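PDB 2PG0: acyl-CoA dehydrogenase from Geobacillus kaustophilus, which binds FAD and probably catalyses the alpha,beta-dehydrogenation of thioester-bound acyl chains, as other acyl-CoA dehydrogenases do. Local coordinates for residues Ala20-Phe24 with Lys49-Phe55; Arg44-Ala48 with Thr120-Ile124; Thr99-Ala103 with Trp114-Cys118; Asn140-Thr144 with Asn155-Thr159; Asp168-Cys174 with Ser188-Arg194. All coordinates share one frame; numbering follows the deposited sequence.

Contact 1 (Ala20-Phe24 with Lys49-Phe55)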
# COMPACT_ATOMS: atom_id res chain seq x y z
N ALA A 20 14.56 8.47 -36.67
CA ALA A 20 14.97 9.78 -37.22
C ALA A 20 14.86 10.88 -36.17
O ALA A 20 15.75 11.73 -36.03
CB ALA A 20 14.14 10.13 -38.45
N PHE A 21 13.75 10.87 -35.42
CA PHE A 21 13.53 11.87 -34.38
C PHE A 21 14.53 11.69 -33.23
O PHE A 21 15.07 12.67 -32.72
CB PHE A 21 12.06 11.82 -33.89
CG PHE A 21 11.70 12.92 -32.94
CD1 PHE A 21 11.95 14.26 -33.27
CD2 PHE A 21 11.10 12.63 -31.72
CE1 PHE A 21 11.61 15.29 -32.38
CE2 PHE A 21 10.75 13.65 -30.83
CZ PHE A 21 11.01 14.98 -31.15
N ARG A 22 14.81 10.44 -32.85
CA ARG A 22 15.82 10.18 -31.82
C ARG A 22 17.20 10.69 -32.25
O ARG A 22 17.97 11.21 -31.43
CB ARG A 22 15.90 8.70 -31.47
CG ARG A 22 16.76 8.41 -30.24
CD ARG A 22 16.99 6.92 -30.07
NE ARG A 22 15.73 6.16 -30.02
CZ ARG A 22 15.01 5.97 -28.92
NH1 ARG A 22 15.39 6.49 -27.76
NH2 ARG A 22 13.89 5.26 -28.98
N LYS A 23 17.51 10.54 -33.54
CA LYS A 23 18.79 11.04 -34.07
C LYS A 23 18.90 12.56 -33.93
O LYS A 23 19.95 13.08 -33.54
CB LYS A 23 18.98 10.62 -35.53
CG LYS A 23 20.38 10.90 -36.06
CD LYS A 23 20.60 10.27 -37.42
CE LYS A 23 22.07 10.39 -37.83
NZ LYS A 23 22.43 9.36 -38.86
N PHE A 24 17.81 13.25 -34.23
CA PHE A 24 17.72 14.70 -34.02
C PHE A 24 17.98 15.06 -32.55
O PHE A 24 18.80 15.94 -32.25
CB PHE A 24 16.36 15.21 -34.49
CG PHE A 24 16.11 16.66 -34.21
CD1 PHE A 24 16.58 17.65 -35.07
CD2 PHE A 24 15.38 17.04 -33.08
CE1 PHE A 24 16.35 19.00 -34.80
CE2 PHE A 24 15.14 18.39 -32.81
CZ PHE A 24 15.62 19.37 -33.67
N LYS A 49 14.32 24.81 -34.75
CA LYS A 49 14.88 23.58 -35.32
C LYS A 49 13.82 22.48 -35.39
O LYS A 49 13.72 21.77 -36.39
CB LYS A 49 16.09 23.10 -34.52
CG LYS A 49 17.33 23.98 -34.67
CD LYS A 49 18.32 23.68 -33.56
CE LYS A 49 19.61 24.44 -33.73
NZ LYS A 49 20.50 24.25 -32.54
N MET A 50 13.01 22.36 -34.34
CA MET A 50 11.89 21.42 -34.35
C MET A 50 10.93 21.71 -35.51
O MET A 50 10.50 20.80 -36.22
CB MET A 50 11.15 21.45 -33.00
CG MET A 50 11.91 20.76 -31.85
SD MET A 50 11.84 18.94 -31.81
CE MET A 50 10.13 18.71 -31.29
N GLY A 51 10.61 22.99 -35.71
CA GLY A 51 9.67 23.39 -36.75
C GLY A 51 10.17 23.12 -38.15
O GLY A 51 9.43 22.62 -39.00
N GLU A 52 11.44 23.44 -38.39
CA GLU A 52 12.03 23.29 -39.73
C GLU A 52 12.20 21.82 -40.13
O GLU A 52 12.22 21.49 -41.32
CB GLU A 52 13.34 24.08 -39.85
CG GLU A 52 14.56 23.44 -39.22
CD GLU A 52 15.75 24.39 -39.10
OE1 GLU A 52 15.58 25.61 -39.33
OE2 GLU A 52 16.85 23.92 -38.76
N ASN A 53 12.29 20.95 -39.12
CA ASN A 53 12.45 19.52 -39.34
C ASN A 53 11.11 18.77 -39.38
O ASN A 53 11.07 17.55 -39.57
CB ASN A 53 13.40 18.93 -38.29
CG ASN A 53 14.86 19.20 -38.61
OD1 ASN A 53 15.49 18.48 -39.38
ND2 ASN A 53 15.41 20.25 -38.01
N GLY A 54 10.01 19.51 -39.21
CA GLY A 54 8.65 18.95 -39.31
C GLY A 54 8.12 18.30 -38.04
O GLY A 54 7.15 17.54 -38.09
N PHE A 55 8.74 18.60 -36.90
CA PHE A 55 8.36 17.95 -35.64
C PHE A 55 7.36 18.77 -34.80
O PHE A 55 7.03 18.38 -33.68
CB PHE A 55 9.59 17.61 -34.80
CG PHE A 55 10.61 16.77 -35.53
CD1 PHE A 55 10.23 15.65 -36.28
CD2 PHE A 55 11.96 17.09 -35.44
CE1 PHE A 55 11.18 14.88 -36.94
CE2 PHE A 55 12.92 16.32 -36.10
CZ PHE A 55 12.53 15.22 -36.86

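Contact 2 (Arg44-Ala48 with Thr120-Ile124)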
# COMPACT_ATOMS: atom_id res chain seq x y z
N ARG A 44 14.54 29.43 -27.80
CA ARG A 44 13.69 29.56 -28.99
C ARG A 44 14.27 28.86 -30.21
O ARG A 44 13.53 28.33 -31.04
CB ARG A 44 13.50 31.04 -29.36
CG ARG A 44 12.42 31.79 -28.61
CD ARG A 44 11.07 31.10 -28.73
NE ARG A 44 10.27 31.50 -29.90
CZ ARG A 44 9.20 32.30 -29.84
NH1 ARG A 44 8.79 32.80 -28.68
NH2 ARG A 44 8.53 32.58 -30.94
N SER A 45 15.60 28.89 -30.33
CA SER A 45 16.29 28.26 -31.46
C SER A 45 15.99 26.76 -31.55
O SER A 45 15.93 26.21 -32.65
CB SER A 45 17.80 28.53 -31.39
OG SER A 45 18.37 27.95 -30.23
N PHE A 46 15.78 26.11 -30.40
CA PHE A 46 15.39 24.69 -30.39
C PHE A 46 14.02 24.46 -31.03
O PHE A 46 13.86 23.53 -31.82
CB PHE A 46 15.43 24.08 -28.98
CG PHE A 46 15.05 22.62 -28.96
CD1 PHE A 46 15.96 21.64 -29.37
CD2 PHE A 46 13.76 22.23 -28.59
CE1 PHE A 46 15.61 20.28 -29.38
CE2 PHE A 46 13.40 20.87 -28.59
CZ PHE A 46 14.32 19.90 -28.99
N TRP A 47 13.04 25.28 -30.67
CA TRP A 47 11.72 25.24 -31.30
C TRP A 47 11.79 25.47 -32.81
O TRP A 47 11.08 24.82 -33.59
CB TRP A 47 10.81 26.29 -30.67
CG TRP A 47 10.33 25.95 -29.28
CD1 TRP A 47 11.03 26.05 -28.12
CD2 TRP A 47 9.03 25.47 -28.93
NE1 TRP A 47 10.25 25.65 -27.05
CE2 TRP A 47 9.01 25.30 -27.53
CE3 TRP A 47 7.87 25.17 -29.67
CZ2 TRP A 47 7.88 24.84 -26.84
CZ3 TRP A 47 6.75 24.71 -28.99
CH2 TRP A 47 6.76 24.55 -27.59
N ALA A 48 12.63 26.42 -33.22
CA ALA A 48 12.83 26.73 -34.63
C ALA A 48 13.38 25.51 -35.37
O ALA A 48 12.95 25.23 -36.50
CB ALA A 48 13.78 27.92 -34.78
N THR A 120 5.89 26.00 -37.98
CA THR A 120 7.29 26.39 -38.09
C THR A 120 7.93 26.72 -36.73
O THR A 120 9.15 26.74 -36.60
CB THR A 120 7.45 27.59 -39.05
OG1 THR A 120 8.84 27.78 -39.34
CG2 THR A 120 6.91 28.83 -38.42
N GLY A 121 7.09 26.99 -35.73
CA GLY A 121 7.58 27.39 -34.41
C GLY A 121 7.79 28.88 -34.26
O GLY A 121 8.34 29.33 -33.25
N GLU A 122 7.37 29.65 -35.26
CA GLU A 122 7.43 31.12 -35.20
C GLU A 122 6.44 31.64 -34.16
O GLU A 122 6.66 32.69 -33.53
CB GLU A 122 7.13 31.74 -36.57
CG GLU A 122 7.21 33.27 -36.59
CD GLU A 122 7.18 33.87 -38.00
OE1 GLU A 122 7.27 33.12 -39.00
OE2 GLU A 122 7.09 35.11 -38.09
N LEU A 123 5.35 30.91 -33.99
CA LEU A 123 4.42 31.15 -32.90
C LEU A 123 4.40 29.92 -31.99
O LEU A 123 4.19 28.80 -32.45
CB LEU A 123 3.02 31.47 -33.42
CG LEU A 123 2.85 32.74 -34.27
CD1 LEU A 123 1.41 32.84 -34.76
CD2 LEU A 123 3.25 33.99 -33.50
N ILE A 124 4.67 30.15 -30.71
CA ILE A 124 4.60 29.13 -29.68
C ILE A 124 3.30 29.37 -28.92
O ILE A 124 2.96 30.52 -28.64
CB ILE A 124 5.84 29.19 -28.75
CG1 ILE A 124 7.10 28.86 -29.56
CG2 ILE A 124 5.68 28.26 -27.53
CD1 ILE A 124 8.39 28.98 -28.77
O HOH W 1 11.40 26.79 -38.05

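Contact 3 (Thr99-Ala103 with Trp114-Cys118)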
# COMPACT_ATOMS: atom_id res chain seq x y z
N THR A 99 -2.72 23.87 -29.99
CA THR A 99 -3.00 24.12 -31.41
C THR A 99 -4.24 23.38 -31.95
O THR A 99 -4.94 23.94 -32.79
CB THR A 99 -1.76 23.91 -32.32
OG1 THR A 99 -1.32 22.56 -32.22
CG2 THR A 99 -0.64 24.83 -31.89
N PRO A 100 -4.54 22.14 -31.46
CA PRO A 100 -5.84 21.57 -31.83
C PRO A 100 -7.07 22.44 -31.56
O PRO A 100 -8.07 22.30 -32.27
CB PRO A 100 -5.89 20.28 -31.00
CG PRO A 100 -4.47 19.87 -30.90
CD PRO A 100 -3.75 21.18 -30.66
N TYR A 101 -7.02 23.34 -30.57
CA TYR A 101 -8.15 24.26 -30.36
C TYR A 101 -8.35 25.16 -31.58
O TYR A 101 -9.48 25.39 -32.01
CB TYR A 101 -7.95 25.13 -29.12
CG TYR A 101 -8.23 24.46 -27.80
CD1 TYR A 101 -7.26 23.69 -27.17
CD2 TYR A 101 -9.46 24.62 -27.15
CE1 TYR A 101 -7.50 23.08 -25.94
CE2 TYR A 101 -9.71 24.02 -25.92
CZ TYR A 101 -8.72 23.26 -25.32
OH TYR A 101 -8.96 22.66 -24.10
N ILE A 102 -7.24 25.68 -32.10
CA ILE A 102 -7.25 26.55 -33.28
C ILE A 102 -7.79 25.79 -34.51
O ILE A 102 -8.66 26.30 -35.22
CB ILE A 102 -5.84 27.17 -33.56
CG1 ILE A 102 -5.38 28.03 -32.38
CG2 ILE A 102 -5.83 28.00 -34.87
CD1 ILE A 102 -3.89 28.41 -32.40
N ALA A 103 -7.31 24.57 -34.72
CA ALA A 103 -7.77 23.76 -35.85
C ALA A 103 -9.24 23.37 -35.74
O ALA A 103 -9.97 23.40 -36.73
CB ALA A 103 -6.90 22.53 -36.01
N TRP A 114 -2.83 31.71 -38.11
CA TRP A 114 -2.05 31.16 -36.99
C TRP A 114 -1.36 29.82 -37.23
O TRP A 114 -0.20 29.65 -36.83
CB TRP A 114 -2.91 31.10 -35.72
CG TRP A 114 -3.27 32.46 -35.18
CD1 TRP A 114 -2.47 33.57 -35.14
CD2 TRP A 114 -4.50 32.84 -34.56
NE1 TRP A 114 -3.14 34.61 -34.56
CE2 TRP A 114 -4.39 34.19 -34.19
CE3 TRP A 114 -5.70 32.16 -34.29
CZ2 TRP A 114 -5.43 34.90 -33.56
CZ3 TRP A 114 -6.74 32.86 -33.66
CH2 TRP A 114 -6.59 34.21 -33.31
N LEU A 115 -2.04 28.89 -37.88
CA LEU A 115 -1.50 27.53 -38.03
C LEU A 115 -0.14 27.40 -38.75
O LEU A 115 0.71 26.65 -38.27
CB LEU A 115 -2.54 26.56 -38.62
CG LEU A 115 -3.73 26.24 -37.72
CD1 LEU A 115 -4.64 25.27 -38.43
CD2 LEU A 115 -3.29 25.68 -36.35
N PRO A 116 0.06 28.11 -39.88
CA PRO A 116 1.39 27.99 -40.50
C PRO A 116 2.56 28.30 -39.57
O PRO A 116 3.56 27.58 -39.58
CB PRO A 116 1.32 29.00 -41.66
CG PRO A 116 -0.13 29.03 -42.02
CD PRO A 116 -0.82 28.99 -40.67
N LYS A 117 2.44 29.34 -38.75
CA LYS A 117 3.51 29.70 -37.83
C LYS A 117 3.63 28.77 -36.61
O LYS A 117 4.70 28.63 -36.03
CB LYS A 117 3.40 31.17 -37.41
CG LYS A 117 3.86 32.14 -38.49
CD LYS A 117 3.59 33.57 -38.06
CE LYS A 117 3.68 34.52 -39.24
NZ LYS A 117 3.36 35.92 -38.82
N CYS A 118 2.53 28.11 -36.25
CA CYS A 118 2.57 27.06 -35.23
C CYS A 118 3.36 25.85 -35.73
O CYS A 118 4.05 25.20 -34.94
CB CYS A 118 1.16 26.64 -34.80
SG CYS A 118 0.25 27.91 -33.90

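Contact 4 (Asn140-Thr144 with Asn155-Thr159)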
# COMPACT_ATOMS: atom_id res chain seq x y z
N ASN A 140 -15.30 28.26 -11.56
CA ASN A 140 -15.21 29.39 -10.63
C ASN A 140 -14.10 30.41 -10.96
O ASN A 140 -13.76 31.26 -10.13
CB ASN A 140 -15.05 28.88 -9.19
CG ASN A 140 -15.34 29.94 -8.15
OD1 ASN A 140 -16.33 30.67 -8.25
ND2 ASN A 140 -14.49 30.02 -7.13
N ILE A 141 -13.53 30.32 -12.16
CA ILE A 141 -12.55 31.32 -12.62
C ILE A 141 -13.19 32.71 -12.67
O ILE A 141 -14.40 32.83 -12.90
CB ILE A 141 -11.94 30.95 -14.00
CG1 ILE A 141 -13.03 30.74 -15.05
CG2 ILE A 141 -11.03 29.73 -13.86
CD1 ILE A 141 -12.52 30.75 -16.50
N SER A 142 -12.40 33.75 -12.45
CA SER A 142 -12.96 35.10 -12.38
C SER A 142 -12.35 36.12 -13.34
O SER A 142 -12.73 37.30 -13.33
CB SER A 142 -12.93 35.61 -10.93
OG SER A 142 -11.60 35.76 -10.47
N THR A 143 -11.42 35.68 -14.19
CA THR A 143 -10.90 36.54 -15.27
C THR A 143 -12.07 36.96 -16.15
O THR A 143 -12.83 36.12 -16.61
CB THR A 143 -9.79 35.85 -16.11
OG1 THR A 143 -8.65 35.58 -15.29
CG2 THR A 143 -9.34 36.74 -17.28
N THR A 144 -12.23 38.27 -16.35
CA THR A 144 -13.34 38.79 -17.14
C THR A 144 -12.88 39.35 -18.48
O THR A 144 -11.77 39.86 -18.61
CB THR A 144 -14.11 39.91 -16.39
OG1 THR A 144 -13.23 40.99 -16.09
CG2 THR A 144 -14.72 39.38 -15.10
N ASN A 155 -9.45 41.44 -17.78
CA ASN A 155 -8.91 41.66 -16.45
C ASN A 155 -8.86 40.35 -15.69
O ASN A 155 -9.85 39.63 -15.60
CB ASN A 155 -9.75 42.68 -15.70
CG ASN A 155 -9.44 44.10 -16.12
OD1 ASN A 155 -8.40 44.65 -15.75
ND2 ASN A 155 -10.34 44.70 -16.89
N GLY A 156 -7.69 40.04 -15.14
CA GLY A 156 -7.54 38.79 -14.40
C GLY A 156 -6.11 38.32 -14.31
O GLY A 156 -5.19 39.01 -14.75
N GLN A 157 -5.93 37.15 -13.73
CA GLN A 157 -4.62 36.58 -13.51
C GLN A 157 -4.72 35.08 -13.73
O GLN A 157 -5.69 34.44 -13.31
CB GLN A 157 -4.13 36.89 -12.09
CG GLN A 157 -2.74 36.37 -11.74
CD GLN A 157 -2.28 36.80 -10.36
OE1 GLN A 157 -2.76 37.79 -9.81
NE2 GLN A 157 -1.33 36.06 -9.79
N LYS A 158 -3.73 34.55 -14.45
CA LYS A 158 -3.64 33.13 -14.71
C LYS A 158 -2.33 32.63 -14.11
O LYS A 158 -1.35 33.37 -14.07
CB LYS A 158 -3.69 32.84 -16.21
CG LYS A 158 -5.02 33.23 -16.88
CD LYS A 158 -6.15 32.34 -16.41
CE LYS A 158 -7.45 32.66 -17.12
NZ LYS A 158 -8.59 31.92 -16.49
N THR A 159 -2.33 31.39 -13.64
CA THR A 159 -1.20 30.90 -12.87
C THR A 159 -0.74 29.53 -13.36
O THR A 159 -1.54 28.78 -13.94
CB THR A 159 -1.55 30.87 -11.35
OG1 THR A 159 -0.39 30.52 -10.58
CG2 THR A 159 -2.65 29.89 -11.09
O HOH W 2 -8.26 36.18 -12.06
O HOH W 3 -12.61 43.10 -17.87

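Contact 5 (Asp168-Cys174 with Ser188-Arg194)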
# COMPACT_ATOMS: atom_id res chain seq x y z
N ASP A 168 3.57 33.03 -27.73
CA ASP A 168 3.20 34.17 -28.56
C ASP A 168 1.69 34.23 -28.77
O ASP A 168 1.14 35.29 -29.11
CB ASP A 168 3.89 34.06 -29.92
CG ASP A 168 5.38 33.82 -29.79
OD1 ASP A 168 6.10 34.75 -29.37
OD2 ASP A 168 5.82 32.68 -30.10
N LEU A 169 1.04 33.08 -28.61
CA LEU A 169 -0.40 32.94 -28.70
C LEU A 169 -0.88 32.21 -27.45
O LEU A 169 -0.44 31.10 -27.19
CB LEU A 169 -0.79 32.09 -29.92
CG LEU A 169 -0.64 32.61 -31.35
CD1 LEU A 169 -1.29 31.60 -32.29
CD2 LEU A 169 -1.28 33.98 -31.52
N ILE A 170 -1.76 32.83 -26.68
CA ILE A 170 -2.26 32.19 -25.47
C ILE A 170 -3.78 32.03 -25.56
O ILE A 170 -4.50 33.01 -25.71
CB ILE A 170 -1.84 32.95 -24.17
CG1 ILE A 170 -0.32 33.16 -24.11
CG2 ILE A 170 -2.29 32.19 -22.92
CD1 ILE A 170 0.17 34.46 -24.79
N VAL A 171 -4.25 30.78 -25.51
CA VAL A 171 -5.69 30.52 -25.43
C VAL A 171 -6.16 30.75 -23.99
O VAL A 171 -5.79 30.00 -23.08
CB VAL A 171 -6.05 29.10 -25.92
CG1 VAL A 171 -7.55 28.83 -25.76
CG2 VAL A 171 -5.61 28.89 -27.39
N VAL A 172 -6.94 31.81 -23.78
CA VAL A 172 -7.33 32.24 -22.43
C VAL A 172 -8.81 31.96 -22.13
O VAL A 172 -9.69 32.40 -22.87
CB VAL A 172 -7.00 33.74 -22.19
CG1 VAL A 172 -7.39 34.18 -20.77
CG2 VAL A 172 -5.51 34.01 -22.44
N ALA A 173 -9.06 31.24 -21.04
CA ALA A 173 -10.43 31.01 -20.57
C ALA A 173 -10.84 32.18 -19.68
O ALA A 173 -10.18 32.47 -18.69
CB ALA A 173 -10.54 29.68 -19.81
N CYS A 174 -11.92 32.86 -20.06
CA CYS A 174 -12.36 34.04 -19.32
C CYS A 174 -13.87 34.12 -19.27
O CYS A 174 -14.56 33.47 -20.04
CB CYS A 174 -11.79 35.30 -19.97
SG CYS A 174 -12.06 35.35 -21.73
N SER A 188 -15.74 31.81 -22.09
CA SER A 188 -15.37 31.85 -23.49
C SER A 188 -13.87 31.66 -23.63
O SER A 188 -13.12 31.91 -22.68
CB SER A 188 -15.76 33.19 -24.10
OG SER A 188 -17.16 33.38 -24.04
N LEU A 189 -13.43 31.22 -24.80
CA LEU A 189 -12.01 31.14 -25.11
C LEU A 189 -11.60 32.30 -26.00
O LEU A 189 -12.22 32.56 -27.02
CB LEU A 189 -11.65 29.79 -25.75
CG LEU A 189 -11.98 28.53 -24.93
CD1 LEU A 189 -11.47 27.28 -25.63
CD2 LEU A 189 -11.45 28.62 -23.49
N LEU A 190 -10.56 33.01 -25.58
CA LEU A 190 -10.08 34.18 -26.29
C LEU A 190 -8.57 34.05 -26.52
O LEU A 190 -7.81 33.81 -25.58
CB LEU A 190 -10.41 35.44 -25.48
CG LEU A 190 -10.13 36.84 -26.01
CD1 LEU A 190 -10.91 37.14 -27.28
CD2 LEU A 190 -10.47 37.86 -24.94
N VAL A 191 -8.14 34.18 -27.78
CA VAL A 191 -6.72 34.11 -28.10
C VAL A 191 -6.04 35.45 -27.80
O VAL A 191 -6.44 36.49 -28.34
CB VAL A 191 -6.48 33.69 -29.58
CG1 VAL A 191 -4.99 33.72 -29.92
CG2 VAL A 191 -7.08 32.32 -29.85
N VAL A 192 -5.03 35.43 -26.94
CA VAL A 192 -4.28 36.64 -26.62
C VAL A 192 -2.90 36.57 -27.24
O VAL A 192 -2.15 35.62 -27.01
CB VAL A 192 -4.20 36.89 -25.09
CG1 VAL A 192 -3.34 38.12 -24.78
CG2 VAL A 192 -5.60 37.07 -24.51
N GLU A 193 -2.56 37.58 -28.03
CA GLU A 193 -1.30 37.60 -28.76
C GLU A 193 -0.23 38.35 -27.97
O GLU A 193 -0.54 39.21 -27.15
CB GLU A 193 -1.50 38.22 -30.15
CG GLU A 193 -2.42 37.40 -31.04
CD GLU A 193 -2.67 38.04 -32.39
OE1 GLU A 193 -3.25 39.15 -32.43
OE2 GLU A 193 -2.29 37.43 -33.42
N ARG A 194 1.04 38.02 -28.22
CA ARG A 194 2.17 38.72 -27.62
C ARG A 194 2.04 40.23 -27.88
O ARG A 194 1.50 40.64 -28.91
CB ARG A 194 3.49 38.19 -28.19
CG ARG A 194 4.75 38.90 -27.68
CD ARG A 194 6.04 38.26 -28.21
NE ARG A 194 6.28 36.93 -27.66
CZ ARG A 194 6.76 36.67 -26.45
NH1 ARG A 194 7.07 37.65 -25.61
NH2 ARG A 194 6.94 35.41 -26.06

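Contact 1 (Ala20-Phe24 with Lys49-Phe55)
Phe21, Phe24 and Phe55 form an aromatic cluster between helix 12-28 and the C-terminal end of helix 44-52, with Met50 beside it. Phe55 is the middle ring. The edge of Phe21 points at one face of Phe55, with CD1 of Phe21 3.6 Å from CD2 of Phe55. The centroids of these two rings are 4.6 Å apart, and their planes meet at 62°. Phe55 presents its own edge to a face of Phe24, where its CE2 lies 3.7 Å from Phe24 CG. Both pairs are T-shaped. The chain of Met50 bends at chi2 and chi3, which brings SD up to both phenylalanines of the first helix. SD meets the edge of the Phe21 ring, 3.7 Å from its CE1, and approaches Phe24 obliquely, 3.5 Å from its CE2. Both are Met-aromatic contacts. Lys49 CB lies at the edge of the Phe24 ring. Asn53 ND2 passes 3.6 Å from Phe24 CE1 and donates to Lys49 O at 2.8 Å, nearly straight at 173°. Without the Phe24 ring, as with an alanine here, the Phe55 edge would probably lose its facing surface and a gap open beside Met50 SD. Phe21 also packs on helix 71-84. Gly54, with positive phi, ends helix 44-52 in a Schellman motif, and the whole packs helix 12-28 against that helix end and the turn after it, in the alpha-helical N-terminal domain of acyl-CoA dehydrogenases.

Contact 2 (Arg44-Ala48 with Thr120-Ile124)
Ile124 puts its CD1 methyl between two flat groups, the indole of Trp47 and the guanidinium of Arg44. CD1 sits over the five-membered ring of Trp47, 3.7 Å from its centroid and 17° off the normal, in a CH-pi contact. The same methyl lies over one face of the Arg44 guanidinium, 3.3 Å from NE. The CG2 branch of Ile124 reaches the six-membered part of the indole, 3.9 Å from Trp47 CH2. Arg44 is bent at chi2 (-55°) and chi3 (-88°), and this turns its flat end back over Ile124. Glu122 O stands near the guanidinium plane, 3.2 Å from Arg44 NH2, at a poor angle for a hydrogen bond. The firm partner of Arg44 NH2 is Asp168, through a salt bridge. Asp168 OD2 also accepts from the backbone N of Ile124, so it holds both the guanidinium and the loop. Water 1 donates to Ala48 O and to Thr120 O, each at 2.7 Å. A side chain at Gly121 would clash with Trp47 O. The contact joins helix 44-52 of the N-terminal helical domain to the loop before strand 125-128. Apart from the water bridge it is mainly apolar, and Asp168 probably balances the Arg44 charge.

Contact 3 (Thr99-Ala103 with Trp114-Cys118)
Ile102 and Leu115 pack together between two roughly antiparallel helices, 89-105 and 108-120, a helical hairpin of the N-terminal domain. The axes of the two short segments approach to 10.6 Å and cross at -150°. Ile102 shows how the interface is filled. Its CB lies 4.1 Å from Leu115 CD2. From there the side chain forks. CG2, anti to the backbone N, heads for the partner helix and comes 3.7 Å from Leu115 CD2. The same methyl touches the edge of the Trp114 indole, 4.2 Å from CE3. The other branch runs through CG1 to CD1, which is 4.4 Å from Cys118 SG. The Ile102 and Leu115 side chains run alongside each other, each pointing at the other's helix. Leu115 sends its second methyl, CD1, to Ala103 CB. Around this pair, Ile102 and Trp114 both rest on Leu169 of strand 169-175, so the hairpin is seated on the beta domain. The Trp114 NE1 proton goes to Glu193. At the other end of the contact, the Thr99 hydroxyl bonds to the carbonyl of His94 in its own helix, and its methyl faces across. Thr99 CG2 meets Cys118 SG at 3.8 Å.

Contact 4 (Asn140-Thr144 with Asn155-Thr159)
Thr144 and Asn155 form an antiparallel hydrogen-bonded pair, with Thr144 N to Asn155 O at 2.8 Å and Asn155 N to Thr144 O at 2.9 Å, both in the carbonyl plane. The pair lies at the start of strand 144-148, in its antiparallel hairpin with strand 151-161 of the middle beta domain. On their sheet face, water 3 links Thr144 OG1 and Asn155 ND2, while Asn155 OD1 accepts from the N of Asp222. One residue back, Thr143 turns its side chain onto the strand. Its OG1, anti to the carbonyl carbon (chi1 -64°), lies 3.5 Å from Gly156 CA, and its CG2 lies 3.4 Å from Asn155 O. Any side chain at Gly156 would run into that hydroxyl. Lys158 bends at chi2 and brings CE to 3.6 Å from Thr143 OG1. Glu131 binds both polar groups, with a salt bridge to Lys158 NZ and a hydrogen bond with Thr143 OG1. A valine in place of Thr143 has no hydroxyl and would probably leave Glu131 without one of its partners. Lys158 NZ also donates to the carbonyls of Met129, an FAD-binding residue, and Ala173. The buried ammonium is met by a carboxylate and two carbonyls, which probably favours its charged form.

Contact 5 (Asp168-Cys174 with Ser188-Arg194)
Arg194 runs out extended, with CG anti to the backbone N, then bends at chi3 (-68°) so that NE faces the carboxylate of Asp168. This salt bridge closes one end of an antiparallel beta hairpin, strands 169-175 and 187-193, in the middle beta domain. NE donates to Asp168 OD1 at 2.8 Å and 166°. It meets the oxygen on its anti side, and the carboxylate and guanidinium planes are 62° apart. The other oxygen of Asp168 serves contact 2. Arg194 NH2 donates to the carbonyl of Ile165. Between the strands, Ile170 with Val192, Val172 with Leu190 and Cys174 with Ser188 are the hydrogen-bonded pairs. Each has two N-H to O bonds, such as Ile170 N to Val192 O at 2.8 Å. Their side chains share one face, where Val172 CG2 packs on Val192 CG2 at 3.7 Å. The other face carries Leu169, Val171, Ala173, Leu189, Val191 and Glu193. It is overlaid by helix 89-105, through Ile102, Val98 and Tyr101. On this face Leu169 and Glu193 run alongside each other in the same direction. Leu169 CD2 reaches the aliphatic part of its neighbour, 3.6 Å from Glu193 CG.

From the N terminus, contact 1 brings helix 12-28 to the end of helix 44-52 and closes the loop of residues 25-48. Contact 2 starts on that same helix before contact 1 has closed, so the two cross along the chain, and they touch through Phe24 and Phe46. The long loop that contact 2 closes contains contact 3, a short helical hairpin. Contacts 1 and 3 join helices; contact 2 ties helix 44-52 to the loop leading into the beta domain. Contacts 4 and 5 follow in series and close short loops within that domain, side by side. The helical and beta parts meet where contacts 2 and 3 touch contact 5, for example at Tyr101 and Leu189.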